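Local coordinates for uncharacterized protein (Uncultured organism, PDB 5IBZ) that is a cyclase-family protein, classed as a lyase, that binds acetylphosphate in the crystal and may have arylformamidase activity, at residues 158-163 with 185-190; 199-204 with 283-288; 194-199 with 239-244; 170-175 with 225-230. All coordinates share one frame; numbering follows the deposited sequence.

How the contacts relate
Following the chain from its N terminus, strand 158-163 comes first, and contact 1 closes a short loop when helix 180-190 folds back over it. Contact 4 opens inside that loop, at 170-175, and closes at 225-230, so it crosses contact 1. Contact 3 then joins 194-199 to 239-244, and contact 2, the longest closure, ties 199-204 to 283-288; both cross contact 4 and each other, sharing Ile199. Contact 1 is in series with contacts 2 and 3, and none nests. Contacts 1 to 3 gather round the parallel strands 158-163, 199-203 and 244-247, while contact 4 leads into the small sheet of 177-178 and 228-229.

Contact 1: 158-163 with 185-190; sequences RGVLVD and GALAKQ
Val162 fills the shallow hollow between Ala186 and Leu187 on the near side of the helix, its CG2 methyl pointing into the gap. In the conformer described, one of two deposited, CG2 lies 3.4 Å from Ala186 CB, so the apparent tightness of this pair is doubtful. The same methyl rests 4.0 Å from Leu187 CG. Two residues back along the strand, Val160 offers its CG1, and Leu187 CD2 meets it at 4.0 Å, the two side chains crossing at about a right angle.

Past this apolar patch, Gln190 reaches across to the strand, and its amide spans the backbone round Val162. CG lies anti to the carbonyl carbon (chi1 -63°) and the chain is extended from there, which carries the amide to its partners. NE2 donates to Leu161 O at 2.9 Å, in the carbonyl plane, while OE1 takes the N-H of Asp163 at 2.9 Å in an almost straight bond (174°). OE1 also accepts from a water that donates to Asp163 O, and NE2 has Ser192 OG as a further partner, so both ends of the buried amide are held and its flip is fixed. A leucine here would probably leave Asp163 N without its acceptor and the water without one of its anchors.

The helix crosses the strand at 107°, its axis 7.8 Å away. Ala186 also packs on Ile164 and Phe167 of helix 164-167, which Asp163 N-caps while its carboxylate also forms salt bridges with Arg166 and Arg203. Leu161 turns to helix 286-295; in the sheet, strand 158-163 lies between strands 199-203 and 299-303.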
loop_
_atom_site.group_PDB
_atom_site.type_symbol
_atom_site.label_atom_id
_atom_site.label_comp_id
_atom_site.label_asym_id
_atom_site.label_seq_id
_atom_site.Cartn_x
_atom_site.Cartn_y
_atom_site.Cartn_z
ATOM N N ARG B 158 -15.310 28.521 12.907
ATOM C CA ARG B 158 -16.408 29.022 12.089
ATOM C C ARG B 158 -16.125 28.761 10.612
ATOM O O ARG B 158 -15.013 28.993 10.129
ATOM C CB ARG B 158 -16.629 30.515 12.338
ATOM C CG ARG B 158 -18.112 30.916 12.319
ATOM C CD ARG B 158 -18.290 32.364 12.700
ATOM N NE ARG B 158 -17.997 33.165 11.544
ATOM C CZ ARG B 158 -18.822 34.042 10.988
ATOM N NH1 ARG B 158 -19.997 34.331 11.532
ATOM N NH2 ARG B 158 -18.444 34.673 9.896
ATOM N N GLY B 159 -17.121 28.226 9.910
ATOM C CA GLY B 159 -17.030 28.061 8.470
ATOM C C GLY B 159 -18.109 28.894 7.812
ATOM O O GLY B 159 -19.168 29.139 8.400
ATOM N N VAL B 160 -17.825 29.351 6.597
ATOM C CA VAL B 160 -18.772 30.103 5.802
ATOM C C VAL B 160 -18.770 29.543 4.381
ATOM O O VAL B 160 -17.703 29.457 3.740
ATOM C CB VAL B 160 -18.430 31.604 5.772
ATOM C CG1 VAL B 160 -19.479 32.384 4.929
ATOM C CG2 VAL B 160 -18.344 32.142 7.192
ATOM N N LEU B 161 -19.951 29.142 3.918
ATOM C CA LEU B 161 -20.157 28.736 2.530
ATOM C C LEU B 161 -20.412 29.934 1.655
ATOM O O LEU B 161 -21.260 30.763 1.970
ATOM C CB LEU B 161 -21.342 27.776 2.398
ATOM C CG LEU B 161 -21.756 27.403 0.974
ATOM C CD1 LEU B 161 -20.707 26.543 0.314
ATOM C CD2 LEU B 161 -23.115 26.700 0.992
ATOM N N VAL B 162 -19.657 30.033 0.562
ATOM C CA VAL B 162 -20.018 30.953 -0.498
ATOM C C VAL B 162 -20.368 30.126 -1.744
ATOM O O VAL B 162 -19.523 29.428 -2.325
ATOM C CB VAL B 162 -18.894 31.999 -0.750
ATOM C CG1 VAL B 162 -17.572 31.363 -1.171
ATOM C CG2 VAL B 162 -19.352 33.048 -1.731
ATOM N N ASP B 163 -21.636 30.194 -2.120
ATOM C CA ASP B 163 -22.169 29.371 -3.195
ATOM C C ASP B 163 -22.054 30.139 -4.490
ATOM O O ASP B 163 -22.970 30.827 -4.917
ATOM C CB ASP B 163 -23.601 28.971 -2.901
ATOM C CG ASP B 163 -24.112 27.882 -3.834
ATOM O OD1 ASP B 163 -23.497 27.657 -4.898
ATOM O OD2 ASP B 163 -25.157 27.275 -3.485
ATOM N N GLY B 185 -19.679 39.510 -4.029
ATOM C CA GLY B 185 -21.031 39.623 -4.541
ATOM C C GLY B 185 -21.906 38.511 -4.012
ATOM O O GLY B 185 -23.072 38.731 -3.665
ATOM N N ALA B 186 -21.354 37.307 -3.981
ATOM C CA ALA B 186 -22.097 36.162 -3.473
ATOM C C ALA B 186 -22.357 36.284 -1.979
ATOM O O ALA B 186 -23.456 36.032 -1.507
ATOM C CB ALA B 186 -21.351 34.880 -3.781
ATOM N N LEU B 187 -21.338 36.673 -1.230
ATOM C CA LEU B 187 -21.513 36.880 0.199
ATOM C C LEU B 187 -22.563 37.966 0.472
ATOM O O LEU B 187 -23.386 37.824 1.365
ATOM C CB LEU B 187 -20.176 37.240 0.851
ATOM C CG LEU B 187 -19.219 36.056 0.969
ATOM C CD1 LEU B 187 -17.795 36.518 1.211
ATOM C CD2 LEU B 187 -19.671 35.137 2.096
ATOM N N ALA B 188 -22.555 39.037 -0.314
ATOM C CA ALA B 188 -23.564 40.093 -0.141
ATOM C C ALA B 188 -24.971 39.572 -0.438
ATOM O O ALA B 188 -25.910 39.867 0.312
ATOM C CB ALA B 188 -23.235 41.287 -1.016
ATOM N N LYS B 189 -25.122 38.798 -1.512
ATOM C CA LYS B 189 -26.417 38.209 -1.866
ATOM C C LYS B 189 -26.944 37.307 -0.761
ATOM O O LYS B 189 -28.140 37.299 -0.466
ATOM C CB LYS B 189 -26.301 37.414 -3.161
ATOM C CG LYS B 189 -27.634 36.889 -3.673
ATOM C CD LYS B 189 -27.480 36.219 -5.026
ATOM C CE LYS B 189 -27.497 34.701 -4.941
ATOM N NZ LYS B 189 -28.423 34.129 -5.965
ATOM N N GLN B 190 -26.039 36.535 -0.163
ATOM C CA GLN B 190 -26.375 35.601 0.908
ATOM C C GLN B 190 -26.641 36.319 2.229
ATOM O O GLN B 190 -27.092 35.706 3.194
ATOM C CB GLN B 190 -25.233 34.596 1.125
ATOM C CG GLN B 190 -24.949 33.713 -0.066
ATOM C CD GLN B 190 -23.679 32.882 0.056
ATOM O OE1 GLN B 190 -23.312 32.167 -0.884
ATOM N NE2 GLN B 190 -23.025 32.943 1.201
HETATM O O HOH W 1 -24.573 32.610 -3.358
#

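Contact 2: 199-204 with 283-288; sequences ILVIRT and WWLEEL
Apolar packing dominates where Leu285 pushes its forked end against strand 199-203. Both of its methyls straddle CG1 of Val201: CD2 comes to 3.4 Å of that atom and CD1 to 3.5 Å, closer than carbons usually pack. CG lies anti to the carbonyl carbon of Leu285 (chi1 -59°), a setting that sends the fork at the strand. Val201 serves a second neighbour with its other branch, CG2 lying 3.9 Å from Trp283 CZ3, the side chains at about a right angle.

Leu285 also meets the backbone, its CD1 being 3.3 Å from Ile202 O and 3.7 Å from Arg203 N. With only a methyl group, as in alanine, this position would probably leave a gap beside Val201 CG1 and strip that stretch of strand of its apolar cover. The strand is a central one of the mixed sheet, and residues 283-285 form the loop leading from strand 278-281 into helix 286-295, which packs on the sheet.

No hydrogen bond crosses between the segments; their polar groups are paired within 283-288 or outside. The extended Arg203 runs past Glu286, with NE 4.2 Å from Glu286 CA, to form salt bridges with Glu208 and Asp163. Within 283-288, Trp284 NE1 donates to Glu287 OE2 at 2.8 Å, the acceptor lying in the ring plane. Trp283 NE1 bonds Gln113 O and its ring stands edge-to-face with Trp114, next in sequence to Asp115 of the acetylphosphate pocket.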
loop_
_atom_site.group_PDB
_atom_site.type_symbol
_atom_site.label_atom_id
_atom_site.label_comp_id
_atom_site.label_asym_id
_atom_site.label_seq_id
_atom_site.Cartn_x
_atom_site.Cartn_y
_atom_site.Cartn_z
ATOM N N ILE B 199 -13.010 29.730 8.132
ATOM C CA ILE B 199 -12.670 28.864 7.030
ATOM C C ILE B 199 -13.704 29.103 5.935
ATOM O O ILE B 199 -14.896 28.914 6.165
ATOM C CB ILE B 199 -12.666 27.405 7.474
ATOM C CG1 ILE B 199 -11.508 27.181 8.456
ATOM C CG2 ILE B 199 -12.522 26.467 6.285
ATOM C CD1 ILE B 199 -11.678 25.987 9.333
ATOM N N LEU B 200 -13.254 29.529 4.764
ATOM C CA LEU B 200 -14.121 29.788 3.628
ATOM C C LEU B 200 -14.262 28.541 2.778
ATOM O O LEU B 200 -13.279 27.931 2.394
ATOM C CB LEU B 200 -13.561 30.929 2.809
ATOM C CG LEU B 200 -14.438 31.368 1.641
ATOM C CD1 LEU B 200 -15.715 32.064 2.122
ATOM C CD2 LEU B 200 -13.654 32.298 0.735
ATOM N N VAL B 201 -15.501 28.175 2.492
ATOM C CA VAL B 201 -15.800 26.977 1.738
ATOM C C VAL B 201 -16.532 27.406 0.463
ATOM O O VAL B 201 -17.611 28.018 0.539
ATOM C CB VAL B 201 -16.661 26.002 2.588
ATOM C CG1 VAL B 201 -17.005 24.797 1.821
ATOM C CG2 VAL B 201 -15.919 25.632 3.887
ATOM N N ILE B 202 -15.922 27.147 -0.695
ATOM C CA ILE B 202 -16.398 27.670 -1.979
ATOM C C ILE B 202 -17.031 26.589 -2.832
ATOM O O ILE B 202 -16.360 25.586 -3.174
ATOM C CB ILE B 202 -15.242 28.299 -2.784
ATOM C CG1 ILE B 202 -14.517 29.337 -1.918
ATOM C CG2 ILE B 202 -15.755 28.938 -4.082
ATOM C CD1 ILE B 202 -13.260 29.888 -2.564
ATOM N N ARG B 203 -18.306 26.768 -3.176
ATOM C CA ARG B 203 -18.969 25.854 -4.110
ATOM C C ARG B 203 -18.814 26.324 -5.558
ATOM O O ARG B 203 -19.363 27.383 -5.951
ATOM C CB ARG B 203 -20.457 25.694 -3.781
ATOM C CG ARG B 203 -21.163 24.776 -4.781
ATOM C CD ARG B 203 -22.495 24.234 -4.256
ATOM N NE ARG B 203 -23.161 23.388 -5.249
ATOM C CZ ARG B 203 -24.187 23.764 -6.009
ATOM N NH1 ARG B 203 -24.690 24.988 -5.941
ATOM N NH2 ARG B 203 -24.699 22.899 -6.858
ATOM N N THR B 204 -18.051 25.517 -6.304
ATOM C CA THR B 204 -17.809 25.662 -7.742
ATOM C C THR B 204 -18.607 24.684 -8.598
ATOM O O THR B 204 -18.720 24.850 -9.825
ATOM C CB THR B 204 -16.343 25.412 -8.116
ATOM O OG1 THR B 204 -16.085 23.999 -8.129
ATOM C CG2 THR B 204 -15.391 26.120 -7.188
ATOM N N TRP B 283 -13.778 18.839 -1.633
ATOM C CA TRP B 283 -14.887 18.801 -0.690
ATOM C C TRP B 283 -16.200 18.619 -1.457
ATOM O O TRP B 283 -16.263 18.869 -2.667
ATOM C CB TRP B 283 -14.915 20.086 0.166
ATOM C CG TRP B 283 -13.751 20.245 1.124
ATOM C CD1 TRP B 283 -12.465 19.833 0.937
ATOM C CD2 TRP B 283 -13.783 20.876 2.411
ATOM N NE1 TRP B 283 -11.688 20.169 2.028
ATOM C CE2 TRP B 283 -12.477 20.807 2.948
ATOM C CE3 TRP B 283 -14.793 21.478 3.169
ATOM C CZ2 TRP B 283 -12.156 21.339 4.188
ATOM C CZ3 TRP B 283 -14.469 22.007 4.406
ATOM C CH2 TRP B 283 -13.171 21.931 4.902
ATOM N N TRP B 284 -17.240 18.155 -0.763
ATOM C CA TRP B 284 -18.548 17.890 -1.353
ATOM C C TRP B 284 -19.558 18.816 -0.716
ATOM O O TRP B 284 -19.840 18.707 0.481
ATOM C CB TRP B 284 -18.977 16.433 -1.142
ATOM C CG TRP B 284 -20.300 16.151 -1.793
ATOM C CD1 TRP B 284 -21.532 16.174 -1.200
ATOM C CD2 TRP B 284 -20.521 15.835 -3.173
ATOM N NE1 TRP B 284 -22.508 15.894 -2.131
ATOM C CE2 TRP B 284 -21.912 15.681 -3.347
ATOM C CE3 TRP B 284 -19.675 15.675 -4.285
ATOM C CZ2 TRP B 284 -22.474 15.350 -4.585
ATOM C CZ3 TRP B 284 -20.237 15.350 -5.506
ATOM C CH2 TRP B 284 -21.624 15.200 -5.646
ATOM N N LEU B 285 -20.095 19.743 -1.510
ATOM C CA LEU B 285 -20.868 20.844 -0.959
ATOM C C LEU B 285 -22.320 20.899 -1.411
ATOM O O LEU B 285 -23.047 21.815 -1.032
ATOM C CB LEU B 285 -20.167 22.160 -1.326
ATOM C CG LEU B 285 -18.727 22.266 -0.803
ATOM C CD1 LEU B 285 -18.092 23.578 -1.221
ATOM C CD2 LEU B 285 -18.664 22.100 0.706
ATOM N N GLU B 286 -22.740 19.942 -2.236
ATOM C CA GLU B 286 -24.067 20.009 -2.841
ATOM C C GLU B 286 -25.197 20.029 -1.813
ATOM O O GLU B 286 -26.155 20.808 -1.945
ATOM C CB GLU B 286 -24.282 18.833 -3.802
ATOM C CG GLU B 286 -25.551 19.047 -4.657
ATOM C CD GLU B 286 -25.787 17.984 -5.717
ATOM O OE1 GLU B 286 -24.818 17.393 -6.217
ATOM O OE2 GLU B 286 -26.964 17.755 -6.068
ATOM N N GLU B 287 -25.141 19.163 -0.810
ATOM C CA GLU B 287 -26.250 19.093 0.157
ATOM C C GLU B 287 -26.218 20.239 1.156
ATOM O O GLU B 287 -27.272 20.760 1.547
ATOM C CB GLU B 287 -26.249 17.753 0.894
ATOM C CG GLU B 287 -26.950 16.657 0.092
ATOM C CD GLU B 287 -26.324 16.425 -1.275
ATOM O OE1 GLU B 287 -26.960 16.796 -2.296
ATOM O OE2 GLU B 287 -25.203 15.868 -1.334
ATOM N N LEU B 288 -25.023 20.622 1.594
ATOM C CA LEU B 288 -24.884 21.790 2.448
ATOM C C LEU B 288 -25.450 23.019 1.756
ATOM O O LEU B 288 -26.176 23.809 2.370
ATOM C CB LEU B 288 -23.420 22.036 2.823
ATOM C CG LEU B 288 -23.153 23.318 3.630
ATOM C CD1 LEU B 288 -23.799 23.268 5.022
ATOM C CD2 LEU B 288 -21.676 23.589 3.742
#

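Contact 3: 194-199 with 239-244; sequences LLPGDI and EQRLAG
Pro196 lies against the guanidinium of Arg241, its CG placed over one face toward the rim and 3.4 Å from NH2. The arginine chain, bent at chi3 (-79°), turns its flat head to the CB-CG edge of the proline ring, and the two side chains cross obliquely. Beside them, Gln240 is bent at chi2 and meets Leu194 at about a right angle, bringing OE1 to 3.6 Å from Leu194 CB. That oxygen accepts from a water which also donates to Leu194 O, a bridge between the two loops. Deeper in, Leu242 CD2 touches both Asp198 CB, at 3.9 Å, and Leu194 CD1.

These loops run side by side into strands 199-203 and 244-247, parallel neighbours in the main sheet. One is a type II turn from Leu195 to Asp198, with Gly197 at its positive-phi position; the other leaves helix 233-239 through a Schellman motif at Arg241. Two backbone bonds join them: Gly197 N to Arg241 O, 2.8 Å and nearly straight at 173°, and Ala243 N to Asp198 O at 3.0 Å.

Asp198 braces its own turn, OD2 receiving Leu195 N at 2.8 Å from above the carboxylate plane and forming a salt bridge with Arg158. Where the strands begin, the CA of Ile199 makes a CA-H...O contact with Gly244 O, while the buried Gly244 N has no partner in the model.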
loop_
_atom_site.group_PDB
_atom_site.type_symbol
_atom_site.label_atom_id
_atom_site.label_comp_id
_atom_site.label_asym_id
_atom_site.label_seq_id
_atom_site.Cartn_x
_atom_site.Cartn_y
_atom_site.Cartn_z
ATOM N N LEU B 194 -18.056 37.726 6.701
ATOM C CA LEU B 194 -16.872 36.974 7.131
ATOM C C LEU B 194 -16.263 37.613 8.347
ATOM O O LEU B 194 -16.353 38.836 8.537
ATOM C CB LEU B 194 -15.812 36.922 6.039
ATOM C CG LEU B 194 -16.207 36.221 4.755
ATOM C CD1 LEU B 194 -15.053 36.282 3.788
ATOM C CD2 LEU B 194 -16.605 34.791 5.031
ATOM N N LEU B 195 -15.610 36.783 9.150
ATOM C CA LEU B 195 -14.869 37.234 10.319
ATOM C C LEU B 195 -13.475 36.634 10.329
ATOM O O LEU B 195 -13.256 35.547 9.796
ATOM C CB LEU B 195 -15.574 36.836 11.615
ATOM C CG LEU B 195 -16.921 37.497 11.887
ATOM C CD1 LEU B 195 -17.575 36.786 13.056
ATOM C CD2 LEU B 195 -16.781 38.977 12.155
ATOM N N PRO B 196 -12.534 37.309 10.994
ATOM C CA PRO B 196 -11.210 36.721 11.147
ATOM C C PRO B 196 -11.264 35.317 11.747
ATOM O O PRO B 196 -12.084 35.040 12.644
ATOM C CB PRO B 196 -10.500 37.717 12.084
ATOM C CG PRO B 196 -11.169 38.991 11.827
ATOM C CD PRO B 196 -12.600 38.669 11.558
ATOM N N GLY B 197 -10.431 34.425 11.216
ATOM C CA GLY B 197 -10.388 33.039 11.636
ATOM C C GLY B 197 -11.302 32.106 10.835
ATOM O O GLY B 197 -11.193 30.894 10.953
ATOM N N ASP B 198 -12.205 32.665 10.032
ATOM C CA ASP B 198 -13.142 31.824 9.297
ATOM C C ASP B 198 -12.415 30.895 8.337
ATOM O O ASP B 198 -11.345 31.208 7.808
ATOM C CB ASP B 198 -14.141 32.654 8.483
ATOM C CG ASP B 198 -15.231 33.284 9.317
ATOM O OD1 ASP B 198 -15.340 32.992 10.540
ATOM O OD2 ASP B 198 -16.000 34.092 8.721
ATOM N N ILE B 199 -13.010 29.730 8.132
ATOM C CA ILE B 199 -12.670 28.864 7.030
ATOM C C ILE B 199 -13.704 29.103 5.935
ATOM O O ILE B 199 -14.896 28.914 6.165
ATOM C CB ILE B 199 -12.666 27.405 7.474
ATOM C CG1 ILE B 199 -11.508 27.181 8.456
ATOM C CG2 ILE B 199 -12.522 26.467 6.285
ATOM C CD1 ILE B 199 -11.678 25.987 9.333
ATOM N N GLU B 239 -6.798 40.027 3.486
ATOM C CA GLU B 239 -7.568 41.081 4.146
ATOM C C GLU B 239 -8.482 40.527 5.209
ATOM O O GLU B 239 -8.563 41.064 6.319
ATOM C CB GLU B 239 -8.419 41.845 3.120
ATOM C CG GLU B 239 -7.634 42.766 2.236
ATOM C CD GLU B 239 -8.414 43.245 1.032
ATOM O OE1 GLU B 239 -7.848 43.188 -0.085
ATOM O OE2 GLU B 239 -9.565 43.724 1.209
ATOM N N GLN B 240 -9.169 39.451 4.835
ATOM C CA GLN B 240 -10.250 38.866 5.618
ATOM C C GLN B 240 -9.749 37.965 6.752
ATOM O O GLN B 240 -10.544 37.504 7.574
ATOM C CB GLN B 240 -11.189 38.076 4.701
ATOM C CG GLN B 240 -11.954 38.943 3.693
ATOM C CD GLN B 240 -12.899 39.915 4.368
ATOM O OE1 GLN B 240 -13.555 39.575 5.350
ATOM N NE2 GLN B 240 -12.977 41.128 3.850
ATOM N N ARG B 241 -8.444 37.739 6.818
ATOM C CA ARG B 241 -7.823 36.973 7.895
ATOM C C ARG B 241 -8.461 35.586 7.996
ATOM O O ARG B 241 -8.692 35.056 9.083
ATOM C CB ARG B 241 -7.886 37.750 9.217
ATOM C CG ARG B 241 -6.944 38.950 9.208
ATOM C CD ARG B 241 -6.930 39.674 10.559
ATOM N NE ARG B 241 -8.091 40.536 10.728
ATOM C CZ ARG B 241 -8.400 41.182 11.857
ATOM N NH1 ARG B 241 -7.665 41.025 12.949
ATOM N NH2 ARG B 241 -9.472 41.967 11.896
ATOM N N LEU B 242 -8.722 34.994 6.832
ATOM C CA LEU B 242 -9.158 33.600 6.746
ATOM C C LEU B 242 -8.044 32.641 7.149
ATOM O O LEU B 242 -6.887 32.865 6.833
ATOM C CB LEU B 242 -9.620 33.267 5.329
ATOM C CG LEU B 242 -10.674 34.215 4.784
ATOM C CD1 LEU B 242 -11.022 33.858 3.378
ATOM C CD2 LEU B 242 -11.914 34.197 5.649
ATOM N N ALA B 243 -8.402 31.547 7.812
ATOM C CA ALA B 243 -7.441 30.510 8.192
ATOM C C ALA B 243 -7.173 29.518 7.068
ATOM O O ALA B 243 -6.086 28.942 6.980
ATOM C CB ALA B 243 -7.941 29.757 9.407
ATOM N N GLY B 244 -8.190 29.284 6.255
ATOM C CA GLY B 244 -8.094 28.299 5.187
ATOM C C GLY B 244 -9.191 28.525 4.183
ATOM O O GLY B 244 -10.220 29.120 4.510
HETATM O O HOH W 2 -15.850 40.731 6.386
#

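Contact 4: 170-175 with 225-230; sequences GSLPEG and PMTGIG
Leu172 makes the first touch, its CD1 methyl 3.7 Å from Thr227 OG1, the two side chains crossing at about a right angle. The hydroxyl has its polar partner in Tyr176 O. Next, Pro173 contributes its carbonyl oxygen, loosely placed near Thr227 CB. Glu174 stretches out across Pro225 at a slant: with CG anti to the backbone N (chi1 175°) and the rest extended, it brings CG to 3.5 Å from Pro225 O and OE2 to 3.4 Å from Pro225 CD.

Gly175 ends the segment's contact, tucked against 225-227. Its CA lies 3.6 Å from Thr227 N and 3.9 Å from Pro225 CB; a side-chain carbon here would run into that proline atom, and the positive phi also suits a glycine. Just beyond, strands 177-178 and 228-229 pair in parallel, so this contact is the approach to a two-stranded sheet. Met226, present as selenomethionine, turns its CB away from 170-175, and its side chain lies about 7 Å from bound acetylphosphate.

No direct hydrogen bond joins the segments. Gly175 N and Thr227 N are both donors and cannot satisfy each other; one water accepts from both, at 3.0 Å from Gly175 N and 2.9 Å from Thr227 N, and so supplies the polar link that the backbones cannot make themselves.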
loop_
_atom_site.group_PDB
_atom_site.type_symbol
_atom_site.label_atom_id
_atom_site.label_comp_id
_atom_site.label_asym_id
_atom_site.label_seq_id
_atom_site.Cartn_x
_atom_site.Cartn_y
_atom_site.Cartn_z
ATOM N N GLY B 170 -26.800 29.176 -11.088
ATOM C CA GLY B 170 -26.963 27.727 -11.021
ATOM C C GLY B 170 -25.929 26.900 -11.771
ATOM O O GLY B 170 -26.009 25.672 -11.805
ATOM N N SER B 171 -24.969 27.581 -12.384
ATOM C CA SER B 171 -23.876 26.909 -13.062
ATOM C C SER B 171 -22.709 27.851 -13.271
ATOM O O SER B 171 -22.869 29.075 -13.212
ATOM C CB SER B 171 -24.323 26.356 -14.410
ATOM O OG SER B 171 -24.821 27.393 -15.234
ATOM N N LEU B 172 -21.539 27.252 -13.499
ATOM C CA LEU B 172 -20.320 27.969 -13.883
ATOM C C LEU B 172 -19.757 27.381 -15.159
ATOM O O LEU B 172 -19.670 26.150 -15.279
ATOM C CB LEU B 172 -19.245 27.880 -12.786
ATOM C CG LEU B 172 -19.519 28.481 -11.416
ATOM C CD1 LEU B 172 -18.293 28.263 -10.523
ATOM C CD2 LEU B 172 -19.807 29.928 -11.540
ATOM N N PRO B 173 -19.369 28.237 -16.118
ATOM C CA PRO B 173 -18.738 27.735 -17.341
ATOM C C PRO B 173 -17.466 26.966 -17.054
ATOM O O PRO B 173 -16.778 27.215 -16.067
ATOM C CB PRO B 173 -18.409 29.007 -18.132
ATOM C CG PRO B 173 -19.251 30.057 -17.558
ATOM C CD PRO B 173 -19.471 29.708 -16.131
ATOM N N GLU B 174 -17.136 26.053 -17.960
ATOM C CA GLU B 174 -15.887 25.312 -17.863
ATOM C C GLU B 174 -14.727 26.295 -17.762
ATOM O O GLU B 174 -14.620 27.231 -18.561
ATOM C CB GLU B 174 -15.702 24.382 -19.073
ATOM C CG GLU B 174 -14.359 23.661 -19.080
ATOM C CD GLU B 174 -14.183 22.699 -20.246
ATOM O OE1 GLU B 174 -15.175 22.370 -20.924
ATOM O OE2 GLU B 174 -13.041 22.271 -20.488
ATOM N N GLY B 175 -13.873 26.095 -16.761
ATOM C CA GLY B 175 -12.670 26.892 -16.621
ATOM C C GLY B 175 -12.886 28.311 -16.099
ATOM O O GLY B 175 -11.977 29.131 -16.139
ATOM N N PRO B 225 -9.502 22.806 -19.063
ATOM C CA PRO B 225 -9.503 23.804 -17.988
ATOM C C PRO B 225 -10.519 23.502 -16.902
ATOM O O PRO B 225 -11.549 22.903 -17.190
ATOM C CB PRO B 225 -9.880 25.105 -18.698
ATOM C CG PRO B 225 -9.589 24.874 -20.107
ATOM C CD PRO B 225 -9.806 23.408 -20.362
HETATM N N MSE B 226 -10.216 23.927 -15.684
HETATM C CA MSE B 226 -11.087 23.676 -14.536
HETATM C C MSE B 226 -11.353 24.962 -13.765
HETATM O O MSE B 226 -10.424 25.702 -13.445
HETATM C CB MSE B 226 -10.462 22.620 -13.625
HETATM C CG MSE B 226 -10.428 21.249 -14.262
HETATM SE SE MSE B 226 -9.591 19.924 -13.097
HETATM C CE MSE B 226 -7.802 20.592 -13.257
ATOM N N THR B 227 -12.627 25.227 -13.473
ATOM C CA THR B 227 -13.020 26.428 -12.740
ATOM C C THR B 227 -12.371 26.501 -11.355
ATOM O O THR B 227 -12.178 25.491 -10.685
ATOM C CB THR B 227 -14.560 26.508 -12.587
ATOM O OG1 THR B 227 -14.924 27.732 -11.934
ATOM C CG2 THR B 227 -15.105 25.350 -11.787
ATOM N N GLY B 228 -12.016 27.705 -10.926
ATOM C CA GLY B 228 -11.515 27.895 -9.568
ATOM C C GLY B 228 -11.187 29.357 -9.329
ATOM O O GLY B 228 -11.455 30.204 -10.194
ATOM N N ILE B 229 -10.620 29.659 -8.167
ATOM C CA ILE B 229 -10.315 31.046 -7.840
ATOM C C ILE B 229 -9.095 31.566 -8.595
ATOM O O ILE B 229 -8.176 30.827 -8.947
ATOM C CB ILE B 229 -10.129 31.260 -6.310
ATOM C CG1 ILE B 229 -8.979 30.426 -5.735
ATOM C CG2 ILE B 229 -11.459 30.987 -5.618
ATOM C CD1 ILE B 229 -8.639 30.761 -4.271
ATOM N N GLY B 230 -9.137 32.867 -8.883
ATOM C CA GLY B 230 -8.067 33.539 -9.596
ATOM C C GLY B 230 -7.163 34.367 -8.703
ATOM O O GLY B 230 -7.357 34.455 -7.497
HETATM O O HOH W 3 -14.678 23.829 -14.953
#